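Probable porin (Pseudomonas aeruginosa, PDB 2Y0H) probably acts as an outer-membrane porin of the OprD family, its 18-stranded beta barrel forming a passage across the membrane. Local coordinates at residues S102-Q107 with L135-I140; E141-T146 with A181-A186; A147-K152 with S175-L180. All blocks are in the same frame, centred on the assembly; numbering follows the deposited sequence.

Interaction 1: residues S102-Q107 with L135-I140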
loop_
_atom_site.group_PDB
_atom_site.type_symbol
_atom_site.label_atom_id
_atom_site.label_comp_id
_atom_site.label_asym_id
_atom_site.label_seq_id
_atom_site.Cartn_x
_atom_site.Cartn_y
_atom_site.Cartn_z
ATOM N N SER A 102 -13.622 -8.131 -24.379
ATOM C CA SER A 102 -13.196 -9.462 -23.959
ATOM C C SER A 102 -12.701 -9.427 -22.519
ATOM O O SER A 102 -13.489 -9.196 -21.600
ATOM C CB SER A 102 -12.111 -10.010 -24.880
ATOM O OG SER A 102 -11.830 -11.357 -24.541
ATOM N N GLN A 103 -11.402 -9.639 -22.323
ATOM C CA GLN A 103 -10.819 -9.660 -20.976
ATOM C C GLN A 103 -9.868 -8.484 -20.744
ATOM O O GLN A 103 -8.984 -8.545 -19.890
ATOM C CB GLN A 103 -10.076 -10.981 -20.722
ATOM C CG GLN A 103 -10.932 -12.227 -20.897
ATOM C CD GLN A 103 -12.078 -12.295 -19.906
ATOM O OE1 GLN A 103 -11.949 -11.872 -18.753
ATOM N NE2 GLN A 103 -13.214 -12.821 -20.353
ATOM N N THR A 104 -10.044 -7.422 -21.512
ATOM C CA THR A 104 -9.149 -6.279 -21.436
ATOM C C THR A 104 -9.936 -5.043 -21.010
ATOM O O THR A 104 -11.068 -4.829 -21.451
ATOM C CB THR A 104 -8.427 -6.049 -22.781
ATOM O OG1 THR A 104 -7.683 -7.227 -23.125
ATOM C CG2 THR A 104 -7.476 -4.852 -22.712
ATOM N N GLN A 105 -9.345 -4.240 -20.133
ATOM C CA GLN A 105 -10.017 -3.054 -19.643
ATOM C C GLN A 105 -9.087 -1.854 -19.667
ATOM O O GLN A 105 -7.925 -1.949 -19.297
ATOM C CB GLN A 105 -10.538 -3.285 -18.227
ATOM C CG GLN A 105 -11.299 -2.095 -17.661
ATOM C CD GLN A 105 -12.271 -2.489 -16.560
ATOM O OE1 GLN A 105 -12.412 -3.667 -16.237
ATOM N NE2 GLN A 105 -12.953 -1.502 -15.989
ATOM N N LEU A 106 -9.599 -0.722 -20.124
ATOM C CA LEU A 106 -8.854 0.517 -20.022
ATOM C C LEU A 106 -9.592 1.464 -19.082
ATOM O O LEU A 106 -10.808 1.642 -19.194
ATOM C CB LEU A 106 -8.670 1.160 -21.396
ATOM C CG LEU A 106 -8.066 2.569 -21.403
ATOM C CD1 LEU A 106 -6.613 2.543 -20.943
ATOM C CD2 LEU A 106 -8.201 3.226 -22.771
ATOM N N GLN A 107 -8.863 2.063 -18.147
ATOM C CA GLN A 107 -9.455 3.093 -17.304
ATOM C C GLN A 107 -8.695 4.383 -17.498
ATOM O O GLN A 107 -7.474 4.378 -17.484
ATOM C CB GLN A 107 -9.378 2.693 -15.842
ATOM C CG GLN A 107 -9.993 1.348 -15.535
ATOM C CD GLN A 107 -9.691 0.913 -14.126
ATOM O OE1 GLN A 107 -10.410 1.266 -13.196
ATOM N NE2 GLN A 107 -8.602 0.164 -13.954
ATOM N N LEU A 135 -4.233 0.107 -18.433
ATOM C CA LEU A 135 -4.741 -0.959 -19.294
ATOM C C LEU A 135 -4.408 -2.279 -18.626
ATOM O O LEU A 135 -3.261 -2.504 -18.258
ATOM C CB LEU A 135 -4.067 -0.872 -20.670
ATOM C CG LEU A 135 -4.490 -1.670 -21.917
ATOM C CD1 LEU A 135 -3.932 -3.085 -21.879
ATOM C CD2 LEU A 135 -6.003 -1.670 -22.161
ATOM N N THR A 136 -5.411 -3.130 -18.426
ATOM C CA THR A 136 -5.185 -4.462 -17.858
ATOM C C THR A 136 -5.783 -5.498 -18.802
ATOM O O THR A 136 -6.851 -5.290 -19.373
ATOM C CB THR A 136 -5.818 -4.632 -16.455
ATOM O OG1 THR A 136 -7.246 -4.549 -16.557
ATOM C CG2 THR A 136 -5.345 -3.548 -15.506
ATOM N N SER A 137 -5.097 -6.614 -18.984
ATOM C CA SER A 137 -5.591 -7.582 -19.939
ATOM C C SER A 137 -5.276 -8.988 -19.474
ATOM O O SER A 137 -4.140 -9.290 -19.117
ATOM C CB SER A 137 -5.000 -7.306 -21.320
ATOM O OG SER A 137 -5.536 -8.184 -22.284
ATOM N N SER A 138 -6.299 -9.836 -19.484
ATOM C CA SER A 138 -6.188 -11.208 -19.007
ATOM C C SER A 138 -6.768 -12.153 -20.042
ATOM O O SER A 138 -7.588 -13.014 -19.717
ATOM C CB SER A 138 -6.965 -11.359 -17.700
ATOM O OG SER A 138 -6.525 -10.405 -16.748
ATOM N N GLU A 139 -6.352 -11.970 -21.291
ATOM C CA GLU A 139 -6.870 -12.747 -22.416
ATOM C C GLU A 139 -6.410 -14.198 -22.366
ATOM O O GLU A 139 -7.138 -15.095 -22.778
ATOM C CB GLU A 139 -6.433 -12.131 -23.748
ATOM C CG GLU A 139 -6.913 -10.707 -23.987
ATOM C CD GLU A 139 -8.421 -10.606 -24.102
ATOM O OE1 GLU A 139 -9.061 -11.621 -24.455
ATOM O OE2 GLU A 139 -8.963 -9.508 -23.841
ATOM N N ILE A 140 -5.193 -14.417 -21.876
ATOM C CA ILE A 140 -4.595 -15.753 -21.840
ATOM C C ILE A 140 -4.651 -16.338 -20.430
ATOM O O ILE A 140 -4.311 -15.658 -19.465
ATOM C CB ILE A 140 -3.127 -15.733 -22.313
ATOM C CG1 ILE A 140 -3.046 -15.546 -23.822
ATOM C CG2 ILE A 140 -2.411 -17.034 -21.934
ATOM C CD1 ILE A 140 -3.290 -14.137 -24.280
HETATM O O HOH W 1 -7.884 -8.042 -16.845
HETATM O O HOH W 2 -7.477 -1.202 -16.250
#

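Interaction 2: residues E141-T146 with A181-A186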
loop_
_atom_site.group_PDB
_atom_site.type_symbol
_atom_site.label_atom_id
_atom_site.label_comp_id
_atom_site.label_asym_id
_atom_site.label_seq_id
_atom_site.Cartn_x
_atom_site.Cartn_y
_atom_site.Cartn_z
ATOM N N GLU A 141 -5.069 -17.598 -20.320
ATOM C CA GLU A 141 -5.199 -18.267 -19.026
ATOM C C GLU A 141 -3.981 -18.058 -18.138
ATOM O O GLU A 141 -2.854 -18.292 -18.559
ATOM C CB GLU A 141 -5.434 -19.770 -19.220
ATOM C CG GLU A 141 -6.816 -20.132 -19.751
ATOM C CD GLU A 141 -6.997 -21.633 -19.944
ATOM O OE1 GLU A 141 -6.163 -22.413 -19.428
ATOM O OE2 GLU A 141 -7.972 -22.032 -20.618
ATOM N N GLY A 142 -4.219 -17.615 -16.908
ATOM C CA GLY A 142 -3.161 -17.481 -15.920
ATOM C C GLY A 142 -2.226 -16.296 -16.125
ATOM O O GLY A 142 -1.246 -16.144 -15.389
ATOM N N LEU A 143 -2.521 -15.453 -17.115
ATOM C CA LEU A 143 -1.655 -14.327 -17.431
ATOM C C LEU A 143 -2.380 -12.998 -17.343
ATOM O O LEU A 143 -3.430 -12.814 -17.951
ATOM C CB LEU A 143 -1.056 -14.477 -18.828
ATOM C CG LEU A 143 -0.156 -13.322 -19.286
ATOM C CD1 LEU A 143 1.124 -13.266 -18.434
ATOM C CD2 LEU A 143 0.179 -13.462 -20.775
ATOM N N THR A 144 -1.811 -12.059 -16.599
ATOM C CA THR A 144 -2.360 -10.710 -16.554
ATOM C C THR A 144 -1.307 -9.711 -16.987
ATOM O O THR A 144 -0.202 -9.690 -16.457
ATOM C CB THR A 144 -2.871 -10.348 -15.156
ATOM O OG1 THR A 144 -3.818 -11.337 -14.744
ATOM C CG2 THR A 144 -3.561 -8.970 -15.167
ATOM N N LEU A 145 -1.641 -8.897 -17.972
ATOM C CA LEU A 145 -0.695 -7.923 -18.468
ATOM C C LEU A 145 -1.189 -6.549 -18.090
ATOM O O LEU A 145 -2.389 -6.276 -18.146
ATOM C CB LEU A 145 -0.544 -8.043 -19.984
ATOM C CG LEU A 145 -0.066 -9.418 -20.468
ATOM C CD1 LEU A 145 0.076 -9.448 -21.978
ATOM C CD2 LEU A 145 1.243 -9.829 -19.784
ATOM N N THR A 146 -0.264 -5.685 -17.698
ATOM C CA THR A 146 -0.615 -4.332 -17.288
ATOM C C THR A 146 0.293 -3.296 -17.953
ATOM O O THR A 146 1.497 -3.510 -18.129
ATOM C CB THR A 146 -0.544 -4.174 -15.759
ATOM O OG1 THR A 146 -1.386 -5.152 -15.147
ATOM C CG2 THR A 146 -1.002 -2.772 -15.331
ATOM N N ALA A 181 4.639 -1.003 -16.529
ATOM C CA ALA A 181 4.251 -2.144 -17.341
ATOM C C ALA A 181 4.555 -3.386 -16.534
ATOM O O ALA A 181 5.560 -3.432 -15.823
ATOM C CB ALA A 181 5.008 -2.159 -18.661
ATOM N N GLY A 182 3.681 -4.387 -16.627
ATOM C CA GLY A 182 3.851 -5.575 -15.829
ATOM C C GLY A 182 3.196 -6.827 -16.367
ATOM O O GLY A 182 2.332 -6.779 -17.235
ATOM N N ALA A 183 3.614 -7.958 -15.813
ATOM C CA ALA A 183 3.053 -9.244 -16.164
ATOM C C ALA A 183 3.077 -10.101 -14.932
ATOM O O ALA A 183 4.082 -10.145 -14.220
ATOM C CB ALA A 183 3.871 -9.897 -17.285
ATOM N N THR A 184 1.962 -10.767 -14.661
ATOM C CA THR A 184 1.920 -11.782 -13.622
ATOM C C THR A 184 1.502 -13.089 -14.272
ATOM O O THR A 184 0.585 -13.114 -15.084
ATOM C CB THR A 184 0.920 -11.439 -12.493
ATOM O OG1 THR A 184 -0.382 -11.240 -13.057
ATOM C CG2 THR A 184 1.337 -10.179 -11.765
ATOM N N TYR A 185 2.182 -14.172 -13.923
ATOM C CA TYR A 185 1.823 -15.478 -14.450
ATOM C C TYR A 185 1.719 -16.535 -13.361
ATOM O O TYR A 185 2.670 -16.748 -12.609
ATOM C CB TYR A 185 2.817 -15.948 -15.517
ATOM C CG TYR A 185 2.361 -17.237 -16.161
ATOM C CD1 TYR A 185 1.168 -17.281 -16.878
ATOM C CD2 TYR A 185 3.092 -18.415 -16.025
ATOM C CE1 TYR A 185 0.719 -18.455 -17.458
ATOM C CE2 TYR A 185 2.652 -19.598 -16.605
ATOM C CZ TYR A 185 1.463 -19.607 -17.324
ATOM O OH TYR A 185 1.004 -20.764 -17.908
ATOM N N ALA A 186 0.562 -17.193 -13.285
ATOM C CA ALA A 186 0.380 -18.341 -12.390
ATOM C C ALA A 186 0.872 -19.623 -13.045
ATOM O O ALA A 186 0.152 -20.237 -13.828
ATOM C CB ALA A 186 -1.071 -18.491 -11.999
#

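Interaction 3: residues A147-K152 with S175-L180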
loop_
_atom_site.group_PDB
_atom_site.type_symbol
_atom_site.label_atom_id
_atom_site.label_comp_id
_atom_site.label_asym_id
_atom_site.label_seq_id
_atom_site.Cartn_x
_atom_site.Cartn_y
_atom_site.Cartn_z
ATOM N N ALA A 147 -0.303 -2.182 -18.343
ATOM C CA ALA A 147 0.454 -1.076 -18.902
ATOM C C ALA A 147 -0.283 0.182 -18.509
ATOM O O ALA A 147 -1.509 0.252 -18.611
ATOM C CB ALA A 147 0.570 -1.195 -20.432
ATOM N N GLY A 148 0.455 1.167 -18.022
ATOM C CA GLY A 148 -0.186 2.360 -17.525
ATOM C C GLY A 148 0.708 3.580 -17.517
ATOM O O GLY A 148 1.926 3.494 -17.632
ATOM N N GLN A 149 0.081 4.738 -17.393
ATOM C CA GLN A 149 0.826 5.948 -17.177
ATOM C C GLN A 149 0.069 6.776 -16.163
ATOM O O GLN A 149 -1.135 6.992 -16.305
ATOM C CB GLN A 149 0.981 6.710 -18.485
ATOM C CG GLN A 149 1.914 7.918 -18.407
ATOM C CD GLN A 149 1.960 8.676 -19.725
ATOM O OE1 GLN A 149 1.014 9.374 -20.068
ATOM N NE2 GLN A 149 3.046 8.513 -20.481
ATOM N N LEU A 150 0.775 7.232 -15.136
ATOM C CA LEU A 150 0.198 8.148 -14.146
ATOM C C LEU A 150 0.773 9.545 -14.365
ATOM O O LEU A 150 1.982 9.689 -14.639
ATOM C CB LEU A 150 0.510 7.661 -12.726
ATOM C CG LEU A 150 0.264 6.177 -12.446
ATOM C CD1 LEU A 150 0.622 5.880 -11.006
ATOM C CD2 LEU A 150 -1.197 5.793 -12.736
ATOM N N TRP A 151 -0.083 10.563 -14.244
ATOM C CA TRP A 151 0.313 11.938 -14.535
ATOM C C TRP A 151 0.361 12.780 -13.269
ATOM O O TRP A 151 1.135 13.734 -13.182
ATOM C CB TRP A 151 -0.627 12.591 -15.554
ATOM C CG TRP A 151 -1.043 11.672 -16.653
ATOM C CD1 TRP A 151 -0.221 10.977 -17.494
ATOM C CD2 TRP A 151 -2.384 11.347 -17.040
ATOM N NE1 TRP A 151 -0.971 10.228 -18.373
ATOM C CE2 TRP A 151 -2.300 10.435 -18.112
ATOM C CE3 TRP A 151 -3.647 11.730 -16.576
ATOM C CZ2 TRP A 151 -3.427 9.896 -18.726
ATOM C CZ3 TRP A 151 -4.766 11.200 -17.197
ATOM C CH2 TRP A 151 -4.648 10.297 -18.261
ATOM N N LYS A 152 -0.464 12.440 -12.285
ATOM C CA LYS A 152 -0.421 13.156 -11.009
ATOM C C LYS A 152 -0.829 12.348 -9.797
ATOM O O LYS A 152 -1.623 11.417 -9.886
ATOM C CB LYS A 152 -1.221 14.464 -11.043
ATOM C CG LYS A 152 -2.489 14.441 -11.858
ATOM C CD LYS A 152 -3.329 15.684 -11.563
ATOM C CE LYS A 152 -2.516 16.967 -11.709
ATOM N NZ LYS A 152 -2.092 17.213 -13.115
ATOM N N SER A 175 8.264 15.314 -12.069
ATOM C CA SER A 175 7.952 14.850 -13.409
ATOM C C SER A 175 6.472 14.551 -13.460
ATOM O O SER A 175 5.888 14.141 -12.453
ATOM C CB SER A 175 8.794 13.606 -13.730
ATOM O OG SER A 175 8.236 12.820 -14.773
ATOM N N ASP A 176 5.847 14.771 -14.612
ATOM C CA ASP A 176 4.417 14.509 -14.726
ATOM C C ASP A 176 4.126 13.178 -15.414
ATOM O O ASP A 176 3.022 12.941 -15.892
ATOM C CB ASP A 176 3.695 15.654 -15.439
ATOM C CG ASP A 176 4.222 15.906 -16.853
ATOM O OD1 ASP A 176 5.084 15.137 -17.352
ATOM O OD2 ASP A 176 3.749 16.884 -17.473
ATOM N N GLU A 177 5.119 12.303 -15.447
ATOM C CA GLU A 177 4.981 11.078 -16.210
ATOM C C GLU A 177 5.598 9.856 -15.519
ATOM O O GLU A 177 6.815 9.698 -15.458
ATOM C CB GLU A 177 5.561 11.270 -17.617
ATOM C CG GLU A 177 5.609 10.013 -18.460
ATOM C CD GLU A 177 6.060 10.292 -19.889
ATOM O OE1 GLU A 177 5.972 11.460 -20.335
ATOM O OE2 GLU A 177 6.496 9.339 -20.561
ATOM N N PHE A 178 4.734 9.000 -14.991
ATOM C CA PHE A 178 5.166 7.738 -14.417
ATOM C C PHE A 178 4.663 6.606 -15.289
ATOM O O PHE A 178 3.458 6.387 -15.411
ATOM C CB PHE A 178 4.638 7.572 -12.994
ATOM C CG PHE A 178 5.073 6.291 -12.341
ATOM C CD1 PHE A 178 6.387 6.120 -11.945
ATOM C CD2 PHE A 178 4.177 5.250 -12.144
ATOM C CE1 PHE A 178 6.802 4.945 -11.347
ATOM C CE2 PHE A 178 4.595 4.074 -11.537
ATOM C CZ PHE A 178 5.907 3.927 -11.144
ATOM N N ASN A 179 5.588 5.899 -15.913
ATOM C CA ASN A 179 5.226 4.811 -16.803
ATOM C C ASN A 179 5.395 3.474 -16.113
ATOM O O ASN A 179 6.394 3.240 -15.424
ATOM C CB ASN A 179 6.077 4.867 -18.071
ATOM C CG ASN A 179 5.784 6.103 -18.913
ATOM O OD1 ASN A 179 4.621 6.456 -19.132
ATOM N ND2 ASN A 179 6.841 6.766 -19.388
ATOM N N LEU A 180 4.421 2.588 -16.300
ATOM C CA LEU A 180 4.487 1.264 -15.682
ATOM C C LEU A 180 4.016 0.160 -16.632
ATOM O O LEU A 180 3.116 0.361 -17.447
ATOM C CB LEU A 180 3.671 1.245 -14.384
ATOM C CG LEU A 180 2.156 1.477 -14.464
ATOM C CD1 LEU A 180 1.402 0.160 -14.686
ATOM C CD2 LEU A 180 1.652 2.168 -13.188
#

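Interaction 1: residues S102-Q107 with L135-I140
Glu139 folds its carboxylate back over the chain turning at Ser102-Gln103, at one end of a pair of adjacent antiparallel strands in the closed 18-stranded barrel of this OprD-family porin. Both its oxygens are used. Glu139 OE1 takes the Ser102 OG hydroxyl on its syn lone pair at 2.8 Å. Glu139 OE2 accepts twice: the Thr104 OG1 hydroxyl arrives on the anti lone pair at 2.7 Å, and Gln103 N approaches from above the carboxylate plane at 2.9 Å. A bend at chi2 (-65°) curls the glutamate so that one acid ties down three successive residues, where the turn at Ser102-Gln103 enters strand 104-108. Next to it the backbone takes over. Ser138 N donates to Gln103 O, and Gln105 forms a reciprocal hydrogen-bonded pair with Thr136, its N 2.8 Å from Thr136 O. One water links Gln103 O with Ser138 OG, and another joins Gln105 O to Gln107 NE2. Apolar packing lies on the face that carries Thr104, Leu106 and Leu135, where Leu106 touches a bound detergent. There Thr104 CG2, anti to its own N, meets Leu135 CD2 at 3.5 Å, and Leu135 CD2 also lies 4.0 Å from Leu106 CB.

Interaction 2: residues E141-T146 with A181-A186
Ala181 comes within 3.2 Å of Thr146 by a CA-H...O contact, its CA against Thr146 O. Gly182, the next residue, exchanges two backbone hydrogen bonds with Thr146, giving at N and accepting at O. Ala183 then sends its CB against Leu145 CD2, at 3.6 Å, on the face near a bound detergent. At Thr184 the pairing with Thr144 is again reciprocal, each N 3.0 Å from the partner's O. Neighbouring strands 143-154 and 178-186 of the porin's beta barrel meet here, and their side chains alternate between its two surfaces. Thr184 and Thr144 stand next to each other, aimed in the same direction; a chi1 of 57° sets Thr184 OG1 between its own N and carbonyl carbon, 3.4 Å from Thr144 CB. Tyr185 returns to the Ala183 face, with Leu143 CB at the edge of its ring, 4.1 Å from CD1. Glu141 O also sits at that edge. Gly142, with a positive phi of 75°, brings its O obliquely to the ring, and finally Ala186 N bonds to this oxygen at 3.0 Å.

Interaction 3: residues A147-K152 with S175-L180
Leu150 and Phe178 form the close-packed side of this pairing of neighbouring antiparallel barrel strands, extending together from the sheet with Leu150 CD1 3.8 Å from Phe178 CD2. Both are buried, as is Leu180, and Leu150 and Leu180 also pack on strand 111-115, the continuation of strand 104-108 beyond a break. Leu180 fits beside a residue with no side chain: with chi1 at 63°, CG is tucked in over the backbone, which brings CD1 to 3.6 Å from Gly148 N. The backbone beneath is drawn together by two reciprocal pairs. Gly148 N lies 2.8 Å from Leu180 O, and Leu150 N is at the same distance from Phe178 O.

The opposite face is polar and less covered. Gln149 and Asn179 run alongside each other there, their amide planes 34° apart, and Gln149 NE2 gives an in-plane hydrogen bond to a lone pair of Asn179 OD1 at 2.9 Å. Asn179 ND2 in turn donates to the anti lone pair of Glu177 OE2 and also bonds to Gln199 OE1. Before strand 178-186 begins, regular pairing gives way to a CA-H...O contact, Trp151 CA to Asp176 O at 3.2 Å. Trp151 and Lys152 share Asp131 as their partner on strand 129-137, a classic beta bulge; Trp151 touches a bound detergent, and across from it Asp176 is exposed. The indole closes the amide chain and, with the Glu177 carboxylate at its far end, probably sets the orientation of both amides: Trp151 NE1 donates in the ring plane to a lone pair of Gln149 OE1 at 2.7 Å.

How the interactions relate
Followed from the N terminus, residues 102-107 open interaction 1, which closes at 135-140 after an excursion that includes strands 111-115 and 118-119. The chain then turns at once into strand 143-154, whose first half serves interaction 2 and whose second half serves interaction 3. After the following connection, 175-180 closes interaction 3 and 181-186 closes interaction 2, so the former is enclosed by the latter and interaction 1 precedes both in series. Besides pairing with strand 178-186, strand 143-154 probably bonds to strand 129-137 on its other flank, with Ser137 O 2.8 Å from Leu145 N and Leu135 N 2.7 Å from Ala147 O. Four consecutive strands of the barrel wall are stitched together, in sequence order.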